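Local coordinates for protein thiol-activated cytolysin (Desulfobulbus propionicus, PDB 6NAL) that probably assembles into oligomers that open large pores in cholesterol-containing membranes, at residues I29-P35 against T49-C53; P35-R39 against E386-E390; F40-Y45 against L418-R423; L252-E256 against E358-R362. One frame throughout, in Å; residues are numbered along the deposited sequence.

How the interactions relate
The N-terminal part of the chain runs through 29-35, 35-39 and 40-45 before turning back along strand 44-59, and each of these three pieces opens a contact. Interaction 1 closes first, a short loop onto 49-53. Interactions 2 and 3 close some 350 to 370 residues later, at 386-390 and 418-423; they cross each other, and both cross interaction 1. Interaction 4 follows interaction 1 in series and is nested inside the loops of interactions 2 and 3. Interactions 2 and 3 join the sheet of strands 37-41, 44-59 and 349-372 to the C-terminal sandwich, whereas interaction 4 docks helix 254-264 on strand 349-372. E38-Y45 and D41-R362 contacts link neighbouring interactions.

Interaction 1. Residues I29-P35 against T49-C53; sequences ISNIDLP and TREKC
The guanidinium group of R50 has L34 over one face and P35 at its edge: CD2 of L34 stands 3.8 Å above the plane, over its centre, while CG of P35 lies in the plane. This is a loop folded over strand 44-59, in a sheet that probably corresponds to the elongated domain 2 of cholesterol-dependent cytolysins. A bend at chi3 (-54°) brings the guanidinium round to L34, and the two side chains cross at about a right angle. Beside the flat group, NH2 of R50 approaches CD of P35 at 3.1 Å and gives a weak hydrogen bond of 3.3 Å to O of P35 (N-H...O 143°). Closer to the backbone, water 1 bridges the segments, donating to O of L34 at 2.9 Å and accepting from N of R50 at 2.8 Å. The other branch of L34, CD1, rests 4.1 Å from CB of R50, so the leucine spans both ends of the arginine. An inverse gamma turn centred on D33 leads into L34. The L34 CD2 that covers the face is 3.9 Å from NE of R50, a buried nitrogen with no partner in the model.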
# COMPACT_ATOMS: atom_id res chain seq x y z
N ILE A 29 -5.74 -20.02 -8.89
CA ILE A 29 -6.70 -18.97 -9.20
C ILE A 29 -6.33 -18.47 -10.59
O ILE A 29 -5.15 -18.26 -10.88
CB ILE A 29 -6.65 -17.84 -8.15
CG1 ILE A 29 -6.51 -18.42 -6.74
CG2 ILE A 29 -7.88 -16.96 -8.29
CD1 ILE A 29 -7.78 -18.96 -6.19
N SER A 30 -7.29 -18.33 -11.47
CA SER A 30 -6.91 -18.01 -12.86
C SER A 30 -7.80 -16.89 -13.40
O SER A 30 -8.75 -17.13 -14.15
CB SER A 30 -6.99 -19.27 -13.73
OG SER A 30 -8.32 -19.75 -13.80
N ASN A 31 -7.46 -15.66 -13.04
CA ASN A 31 -8.38 -14.54 -13.21
C ASN A 31 -7.71 -13.30 -12.64
O ASN A 31 -7.16 -13.34 -11.54
CB ASN A 31 -9.71 -14.83 -12.50
CG ASN A 31 -9.52 -15.40 -11.11
OD1 ASN A 31 -8.93 -14.75 -10.24
ND2 ASN A 31 -10.02 -16.63 -10.88
N ILE A 32 -7.71 -12.19 -13.38
CA ILE A 32 -7.08 -10.96 -12.91
C ILE A 32 -8.12 -9.91 -12.50
O ILE A 32 -7.77 -8.76 -12.24
CB ILE A 32 -6.11 -10.42 -13.98
CG1 ILE A 32 -5.26 -9.27 -13.41
CG2 ILE A 32 -6.82 -10.00 -15.23
CD1 ILE A 32 -4.50 -9.57 -12.11
N ASP A 33 -9.40 -10.29 -12.43
CA ASP A 33 -10.49 -9.33 -12.26
C ASP A 33 -10.74 -9.06 -10.77
O ASP A 33 -11.77 -9.42 -10.20
CB ASP A 33 -11.75 -9.86 -12.94
CG ASP A 33 -12.05 -11.34 -12.57
OD1 ASP A 33 -11.09 -12.12 -12.33
OD2 ASP A 33 -13.25 -11.70 -12.49
N LEU A 34 -9.77 -8.39 -10.14
CA LEU A 34 -9.82 -8.11 -8.71
C LEU A 34 -9.78 -6.61 -8.45
O LEU A 34 -8.77 -6.06 -7.99
CB LEU A 34 -8.66 -8.81 -7.99
CG LEU A 34 -8.64 -10.33 -7.93
CD1 LEU A 34 -7.37 -10.79 -7.11
CD2 LEU A 34 -9.87 -10.91 -7.32
N PRO A 35 -10.88 -5.90 -8.73
CA PRO A 35 -10.87 -4.44 -8.56
C PRO A 35 -11.10 -4.06 -7.11
O PRO A 35 -11.80 -4.75 -6.37
CB PRO A 35 -12.04 -3.98 -9.43
CG PRO A 35 -13.08 -5.11 -9.20
CD PRO A 35 -12.22 -6.40 -9.15
N THR A 49 -8.96 -3.98 -0.95
CA THR A 49 -8.13 -4.30 -2.10
C THR A 49 -7.77 -5.79 -2.06
O THR A 49 -7.70 -6.39 -0.98
CB THR A 49 -6.89 -3.39 -2.12
OG1 THR A 49 -6.18 -3.59 -3.35
CG2 THR A 49 -5.97 -3.64 -0.92
N ARG A 50 -7.59 -6.41 -3.22
CA ARG A 50 -7.36 -7.84 -3.31
C ARG A 50 -6.15 -8.09 -4.17
O ARG A 50 -5.90 -7.41 -5.16
CB ARG A 50 -8.58 -8.57 -3.88
CG ARG A 50 -9.73 -8.67 -2.86
CD ARG A 50 -10.99 -9.25 -3.46
NE ARG A 50 -11.35 -8.50 -4.64
CZ ARG A 50 -12.37 -8.77 -5.44
NH1 ARG A 50 -13.16 -9.81 -5.21
NH2 ARG A 50 -12.57 -7.99 -6.48
N GLU A 51 -5.39 -9.09 -3.77
CA GLU A 51 -4.15 -9.42 -4.44
C GLU A 51 -4.01 -10.93 -4.52
O GLU A 51 -4.28 -11.65 -3.55
CB GLU A 51 -2.96 -8.84 -3.70
CG GLU A 51 -1.74 -8.65 -4.55
CD GLU A 51 -0.55 -8.20 -3.68
OE1 GLU A 51 -0.68 -8.12 -2.41
OE2 GLU A 51 0.53 -7.93 -4.27
N LYS A 52 -3.58 -11.38 -5.67
CA LYS A 52 -3.34 -12.77 -5.97
C LYS A 52 -1.92 -13.07 -5.53
O LYS A 52 -0.98 -12.38 -5.96
CB LYS A 52 -3.53 -13.03 -7.46
CG LYS A 52 -3.39 -14.50 -7.84
CD LYS A 52 -3.81 -14.78 -9.29
CE LYS A 52 -2.92 -15.91 -9.88
NZ LYS A 52 -3.59 -16.92 -10.73
N CYS A 53 -1.77 -14.10 -4.68
CA CYS A 53 -0.48 -14.52 -4.15
C CYS A 53 -0.36 -16.03 -4.23
O CYS A 53 -1.35 -16.75 -4.33
CB CYS A 53 -0.27 -14.18 -2.66
SG CYS A 53 -0.65 -12.54 -2.22
O HOH W 1 -7.99 -4.90 -5.50

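Interaction 2. Residues P35-R39 against E386-E390; sequences PAEER and EISYE
The junction between two sheets sets this contact: strand 37-39 belongs to the elongated sheet shared with strand 44-59, and strand 386-389 to the four-stranded antiparallel sheet of the C-terminal beta sandwich, probably the counterparts of domains 2 and 4 in related cytolysins. Their axes pass 7.0 Å apart with N-to-C directions at 124°, and the bonds between the two segments involve the E38 side chain instead of ladder pairing. E38 reaches over with CG placed between its backbone N and carbonyl carbon (chi1 67°) and the rest of the chain extended. Its OE1 accepts the backbone N-H of Y389 in a bond of 2.9 Å and 158°, the donor coming from well above the carboxylate plane. The same oxygen is also hydrogen-bonded to Y45 OH, so one carboxylate oxygen serves two partners and ties the backbone of one sheet to a side chain of the other. The second oxygen, OE2, receives a weak hydrogen bond from S388 OG, 3.4 Å away. E390 lies nearby but forms a salt bridge with R397; its OE1 remains 5.7 Å from E38 OE2, a like-charge approach. The Y389 ring has E38 OE1 near its plane at the edge, 4.0 Å from CD2. The ring's CD1 atom packs against the methyl CB of A36 at 3.8 Å.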
# COMPACT_ATOMS: atom_id res chain seq x y z
N PRO A 35 -10.88 -5.90 -8.73
CA PRO A 35 -10.87 -4.44 -8.56
C PRO A 35 -11.10 -4.06 -7.11
O PRO A 35 -11.80 -4.75 -6.37
CB PRO A 35 -12.04 -3.98 -9.43
CG PRO A 35 -13.08 -5.11 -9.20
CD PRO A 35 -12.22 -6.40 -9.15
N ALA A 36 -10.52 -2.93 -6.73
CA ALA A 36 -10.75 -2.39 -5.41
C ALA A 36 -12.21 -2.02 -5.24
O ALA A 36 -12.88 -1.58 -6.18
CB ALA A 36 -9.88 -1.16 -5.21
N GLU A 37 -12.70 -2.19 -4.01
CA GLU A 37 -14.09 -1.87 -3.71
C GLU A 37 -14.17 -1.07 -2.41
O GLU A 37 -13.29 -1.11 -1.56
CB GLU A 37 -14.99 -3.10 -3.61
CG GLU A 37 -14.32 -4.30 -3.05
CD GLU A 37 -15.12 -5.56 -3.27
OE1 GLU A 37 -15.16 -6.43 -2.35
OE2 GLU A 37 -15.72 -5.67 -4.36
N GLU A 38 -15.27 -0.34 -2.27
CA GLU A 38 -15.37 0.68 -1.25
C GLU A 38 -16.76 0.66 -0.65
O GLU A 38 -17.73 0.20 -1.26
CB GLU A 38 -15.06 2.06 -1.85
CG GLU A 38 -16.12 2.58 -2.91
CD GLU A 38 -16.01 4.14 -3.20
OE1 GLU A 38 -14.90 4.69 -3.12
OE2 GLU A 38 -17.02 4.80 -3.51
N ARG A 39 -16.84 1.18 0.56
CA ARG A 39 -18.11 1.51 1.16
C ARG A 39 -17.86 2.46 2.32
O ARG A 39 -16.73 2.66 2.77
CB ARG A 39 -18.85 0.26 1.65
CG ARG A 39 -18.17 -0.42 2.79
CD ARG A 39 -18.73 -1.83 3.05
NE ARG A 39 -17.90 -2.50 4.04
CZ ARG A 39 -18.03 -2.29 5.34
NH1 ARG A 39 -18.98 -1.48 5.77
NH2 ARG A 39 -17.23 -2.92 6.19
N GLU A 386 -11.52 14.36 -2.89
CA GLU A 386 -12.31 13.20 -2.49
C GLU A 386 -12.00 12.00 -3.37
O GLU A 386 -12.04 12.09 -4.61
CB GLU A 386 -13.80 13.53 -2.52
CG GLU A 386 -14.26 14.35 -1.32
CD GLU A 386 -15.70 14.88 -1.45
OE1 GLU A 386 -16.47 14.37 -2.31
OE2 GLU A 386 -16.06 15.81 -0.67
N ILE A 387 -11.74 10.86 -2.73
CA ILE A 387 -11.31 9.65 -3.41
C ILE A 387 -12.49 8.74 -3.57
O ILE A 387 -13.31 8.59 -2.67
CB ILE A 387 -10.17 8.99 -2.62
CG1 ILE A 387 -8.83 9.57 -3.06
CG2 ILE A 387 -10.08 7.52 -2.89
CD1 ILE A 387 -8.85 11.10 -3.17
N SER A 388 -12.58 8.12 -4.73
CA SER A 388 -13.64 7.18 -5.05
C SER A 388 -13.04 6.04 -5.88
O SER A 388 -12.07 6.23 -6.62
CB SER A 388 -14.78 7.94 -5.75
OG SER A 388 -15.97 7.20 -5.65
N TYR A 389 -13.57 4.83 -5.71
CA TYR A 389 -13.22 3.71 -6.59
C TYR A 389 -14.48 3.31 -7.33
O TYR A 389 -15.47 2.92 -6.71
CB TYR A 389 -12.65 2.53 -5.85
CG TYR A 389 -11.30 2.83 -5.25
CD1 TYR A 389 -10.14 2.54 -5.91
CD2 TYR A 389 -11.19 3.40 -3.99
CE1 TYR A 389 -8.90 2.77 -5.32
CE2 TYR A 389 -9.97 3.65 -3.39
CZ TYR A 389 -8.83 3.33 -4.06
OH TYR A 389 -7.61 3.62 -3.48
N GLU A 390 -14.45 3.42 -8.65
CA GLU A 390 -15.62 3.26 -9.50
C GLU A 390 -15.15 2.33 -10.60
O GLU A 390 -14.42 2.77 -11.51
CB GLU A 390 -16.13 4.59 -10.05
CG GLU A 390 -16.29 5.68 -8.98
CD GLU A 390 -17.12 6.90 -9.41
OE1 GLU A 390 -17.93 7.34 -8.58
OE2 GLU A 390 -16.95 7.45 -10.54

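Interaction 3. Residues F40-Y45 against L418-R423; sequences FDDSTY and LRGNAR
R419 lays its guanidinium flat on the phenyl ring of F40, the two centres 3.4 Å apart and the planes only 6° from parallel, with CZ of R419 over the ring face. The bent arginine chain folds back to reach this position; NH1 sits over the ring centre and NH2 of R419 comes within 3.3 Å of CZ of F40. The opposite face of F40 has CD1 of Y45 3.6 Å above its plane, displaced toward the rim, and CG of N421, set between its backbone N and carbonyl carbon (chi1 63°), lies in the ring plane at the edge, 3.7 Å from CZ of F40. The phenyl group is thus held on two faces and one edge. Y45 sends CG opposite its backbone N (chi1 -176°), which turns a ring face to N421, whose CB stands 3.5 Å from the Y45 ring centroid in a CH-pi contact. The Y45 hydroxyl is hydrogen-bonded to E38 OE1. The backbones are linked by a hydrogen bond of 3.0 Å from G420 N to S43 O. Two turns meet here: a type II' turn, D41 to T44, closes the tight hairpin of strands 37-41 and 44-59, and a type I turn, R419 to A422, leads into strand 422-432. R423 NH1 braces that second turn with a 2.8 Å hydrogen bond to G420 O. The flat stack probably combines cation-pi attraction with van der Waals contact; one backbone bond, the F40-R419 stack and the Y45-N421 contact together set the hairpin tip against the turn.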
# COMPACT_ATOMS: atom_id res chain seq x y z
N PHE A 40 -18.96 2.99 2.82
CA PHE A 40 -18.97 3.84 3.99
C PHE A 40 -19.70 3.19 5.15
O PHE A 40 -20.77 2.61 4.97
CB PHE A 40 -19.67 5.15 3.70
CG PHE A 40 -18.89 6.05 2.83
CD1 PHE A 40 -18.00 6.94 3.38
CD2 PHE A 40 -19.05 5.98 1.46
CE1 PHE A 40 -17.27 7.79 2.56
CE2 PHE A 40 -18.31 6.81 0.63
CZ PHE A 40 -17.43 7.73 1.18
N ASP A 41 -19.14 3.36 6.34
CA ASP A 41 -19.81 3.04 7.60
C ASP A 41 -19.92 4.38 8.35
O ASP A 41 -19.06 4.72 9.17
CB ASP A 41 -19.04 1.99 8.39
CG ASP A 41 -19.54 1.86 9.83
OD1 ASP A 41 -20.58 2.50 10.15
OD2 ASP A 41 -18.90 1.11 10.62
N ASP A 42 -20.97 5.14 8.02
CA ASP A 42 -21.16 6.53 8.46
C ASP A 42 -20.03 7.40 7.91
O ASP A 42 -19.89 7.50 6.68
CB ASP A 42 -21.33 6.50 9.99
CG ASP A 42 -22.74 6.05 10.41
OD1 ASP A 42 -23.73 6.57 9.83
OD2 ASP A 42 -22.84 5.17 11.30
N SER A 43 -19.28 8.12 8.74
CA SER A 43 -18.22 8.93 8.19
C SER A 43 -16.98 8.11 7.88
O SER A 43 -16.02 8.65 7.33
CB SER A 43 -17.86 10.10 9.15
OG SER A 43 -17.66 9.72 10.49
N THR A 44 -16.99 6.82 8.19
CA THR A 44 -15.81 5.99 7.97
C THR A 44 -15.82 5.41 6.57
O THR A 44 -16.85 4.98 6.06
CB THR A 44 -15.73 4.89 9.01
OG1 THR A 44 -15.70 5.50 10.30
CG2 THR A 44 -14.49 4.08 8.85
N TYR A 45 -14.64 5.45 5.95
CA TYR A 45 -14.45 5.06 4.57
C TYR A 45 -13.65 3.77 4.56
O TYR A 45 -12.55 3.72 5.14
CB TYR A 45 -13.68 6.11 3.80
CG TYR A 45 -13.49 5.85 2.31
CD1 TYR A 45 -14.56 5.50 1.48
CD2 TYR A 45 -12.25 6.01 1.73
CE1 TYR A 45 -14.39 5.33 0.13
CE2 TYR A 45 -12.06 5.82 0.37
CZ TYR A 45 -13.14 5.47 -0.41
OH TYR A 45 -12.93 5.27 -1.74
N LEU A 418 -16.16 16.08 7.21
CA LEU A 418 -15.55 15.34 6.12
C LEU A 418 -15.57 13.85 6.39
O LEU A 418 -15.29 13.40 7.50
CB LEU A 418 -14.10 15.82 5.94
CG LEU A 418 -14.00 17.25 5.37
CD1 LEU A 418 -12.55 17.68 5.48
CD2 LEU A 418 -14.49 17.35 3.93
N ARG A 419 -15.85 13.08 5.34
CA ARG A 419 -15.77 11.64 5.42
C ARG A 419 -14.35 11.19 5.14
O ARG A 419 -13.51 11.94 4.70
CB ARG A 419 -16.75 11.01 4.46
CG ARG A 419 -18.16 11.49 4.75
CD ARG A 419 -19.21 10.61 4.12
NE ARG A 419 -19.17 10.72 2.66
CZ ARG A 419 -19.82 9.90 1.85
NH1 ARG A 419 -20.56 8.93 2.37
NH2 ARG A 419 -19.73 10.05 0.53
N GLY A 420 -14.09 9.92 5.44
CA GLY A 420 -12.76 9.35 5.37
C GLY A 420 -12.17 9.27 3.98
O GLY A 420 -10.97 9.01 3.85
N ASN A 421 -12.97 9.48 2.94
CA ASN A 421 -12.41 9.58 1.60
C ASN A 421 -11.82 10.96 1.27
O ASN A 421 -11.30 11.13 0.17
CB ASN A 421 -13.49 9.20 0.59
CG ASN A 421 -14.67 10.13 0.61
OD1 ASN A 421 -15.05 10.68 1.65
ND2 ASN A 421 -15.29 10.30 -0.55
N ALA A 422 -11.79 11.91 2.18
CA ALA A 422 -11.21 13.21 1.87
C ALA A 422 -9.73 13.26 2.22
O ALA A 422 -9.35 12.87 3.32
CB ALA A 422 -11.98 14.30 2.61
N ARG A 423 -8.91 13.75 1.29
CA ARG A 423 -7.48 13.90 1.47
C ARG A 423 -7.05 15.31 1.11
O ARG A 423 -7.80 16.09 0.50
CB ARG A 423 -6.65 12.98 0.56
CG ARG A 423 -7.17 11.61 0.34
CD ARG A 423 -6.55 10.63 1.36
NE ARG A 423 -6.81 9.25 0.93
CZ ARG A 423 -7.80 8.51 1.40
NH1 ARG A 423 -8.58 9.02 2.34
NH2 ARG A 423 -7.99 7.27 0.93

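Interaction 4. Residues L252-E256 against E358-R362; sequences LSSTE and EKTER
T360 N donates to T255 OG1 in a nearly straight bond, 3.1 Å with an N-H...O angle of 170°, and this is the direct hydrogen bond between strand 358-362 and the first turn of helix 254-264. Two waters complete the polar seam. Water 3 accepts from T255 N at 2.9 Å, donates to E358 O at 2.8 Å, and is also hydrogen-bonded to T360 OG1. Water 2 accepts from S254 N at 2.6 Å and donates to E358 OE2 at 3.1 Å. The third amide of the helix start is met internally: E256 N donates to S253 OG, 3.0 Å away, making S253 the N-cap residue, its hydroxyl placed between its own backbone N and carbonyl carbon (chi1 72°). All three N-H groups of the first turn therefore have acceptors, two of them waters shared with the strand. Farther out, E256 and R362 cross at about a right angle. E256 OE2 lies 3.3 Å from R362 CD, but that oxygen is well out of the guanidinium plane, so the opposite charges are merely near one another; R362 has its salt bridge with D41. The packing is light: CB of S253 lies 3.7 Å from T360 OG1, and the CG2 methyl of T255 packs toward T360 O. An N-capped helix start docked by its first turn on strand 349-372 is consistent with the domain 2 and domain 3 interface of related cytolysins, where helical bundles beside domain 2 refold into membrane hairpins; helix 254-264 may belong to one.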
# COMPACT_ATOMS: atom_id res chain seq x y z
N LEU A 252 -15.71 -10.27 10.99
CA LEU A 252 -14.71 -9.24 10.74
C LEU A 252 -13.90 -9.50 9.48
O LEU A 252 -13.85 -10.63 8.99
CB LEU A 252 -13.70 -9.12 11.88
CG LEU A 252 -14.15 -8.86 13.31
CD1 LEU A 252 -13.00 -8.99 14.35
CD2 LEU A 252 -14.79 -7.47 13.37
N SER A 253 -13.28 -8.46 8.94
CA SER A 253 -12.40 -8.60 7.79
C SER A 253 -11.13 -9.36 8.17
O SER A 253 -10.70 -9.33 9.33
CB SER A 253 -12.03 -7.23 7.27
OG SER A 253 -11.13 -6.63 8.20
N SER A 254 -10.52 -10.01 7.17
CA SER A 254 -9.23 -10.65 7.36
C SER A 254 -8.25 -9.73 8.06
O SER A 254 -7.49 -10.14 8.93
CB SER A 254 -8.64 -11.08 6.01
OG SER A 254 -9.63 -11.59 5.19
N THR A 255 -8.18 -8.48 7.60
CA THR A 255 -7.16 -7.58 8.11
C THR A 255 -7.42 -7.26 9.57
O THR A 255 -6.48 -7.23 10.39
CB THR A 255 -7.14 -6.29 7.28
OG1 THR A 255 -6.80 -6.59 5.91
CG2 THR A 255 -6.18 -5.30 7.91
N GLU A 256 -8.68 -7.03 9.92
CA GLU A 256 -9.03 -6.70 11.30
C GLU A 256 -8.98 -7.95 12.19
O GLU A 256 -8.56 -7.86 13.34
CB GLU A 256 -10.41 -6.02 11.35
CG GLU A 256 -10.50 -4.89 12.39
CD GLU A 256 -11.38 -3.72 11.95
OE1 GLU A 256 -12.42 -4.01 11.30
OE2 GLU A 256 -11.04 -2.54 12.25
N GLU A 358 -6.85 -10.41 0.97
CA GLU A 358 -7.72 -9.23 1.00
C GLU A 358 -7.27 -8.22 2.06
O GLU A 358 -7.18 -8.55 3.24
CB GLU A 358 -9.16 -9.63 1.29
CG GLU A 358 -9.61 -10.74 0.38
CD GLU A 358 -11.02 -11.21 0.70
OE1 GLU A 358 -11.80 -11.46 -0.27
OE2 GLU A 358 -11.37 -11.22 1.91
N LYS A 359 -6.99 -6.99 1.63
CA LYS A 359 -6.55 -5.93 2.53
C LYS A 359 -7.67 -4.91 2.62
O LYS A 359 -8.15 -4.42 1.60
CB LYS A 359 -5.26 -5.26 2.05
CG LYS A 359 -4.86 -4.08 2.96
CD LYS A 359 -3.66 -3.33 2.43
CE LYS A 359 -3.09 -2.37 3.47
NZ LYS A 359 -3.73 -2.43 4.82
N THR A 360 -8.13 -4.66 3.83
CA THR A 360 -9.12 -3.68 4.17
C THR A 360 -8.41 -2.57 4.94
O THR A 360 -7.61 -2.87 5.83
CB THR A 360 -10.20 -4.32 5.03
OG1 THR A 360 -10.88 -5.36 4.30
CG2 THR A 360 -11.17 -3.26 5.49
N GLU A 361 -8.64 -1.31 4.55
CA GLU A 361 -8.21 -0.14 5.30
C GLU A 361 -9.42 0.69 5.67
O GLU A 361 -10.33 0.88 4.85
CB GLU A 361 -7.24 0.76 4.51
CG GLU A 361 -5.87 0.13 4.29
CD GLU A 361 -4.86 0.50 5.39
OE1 GLU A 361 -4.38 -0.42 6.11
OE2 GLU A 361 -4.55 1.71 5.51
N ARG A 362 -9.45 1.16 6.90
CA ARG A 362 -10.51 2.02 7.40
C ARG A 362 -9.90 3.40 7.60
O ARG A 362 -8.85 3.54 8.24
CB ARG A 362 -11.12 1.47 8.69
CG ARG A 362 -11.68 0.03 8.59
CD ARG A 362 -12.23 -0.53 9.93
NE ARG A 362 -13.38 0.26 10.39
CZ ARG A 362 -14.65 -0.05 10.15
NH1 ARG A 362 -14.94 -1.15 9.46
NH2 ARG A 362 -15.63 0.74 10.60
O HOH W 2 -11.39 -9.78 4.68
O HOH W 3 -9.34 -7.87 4.96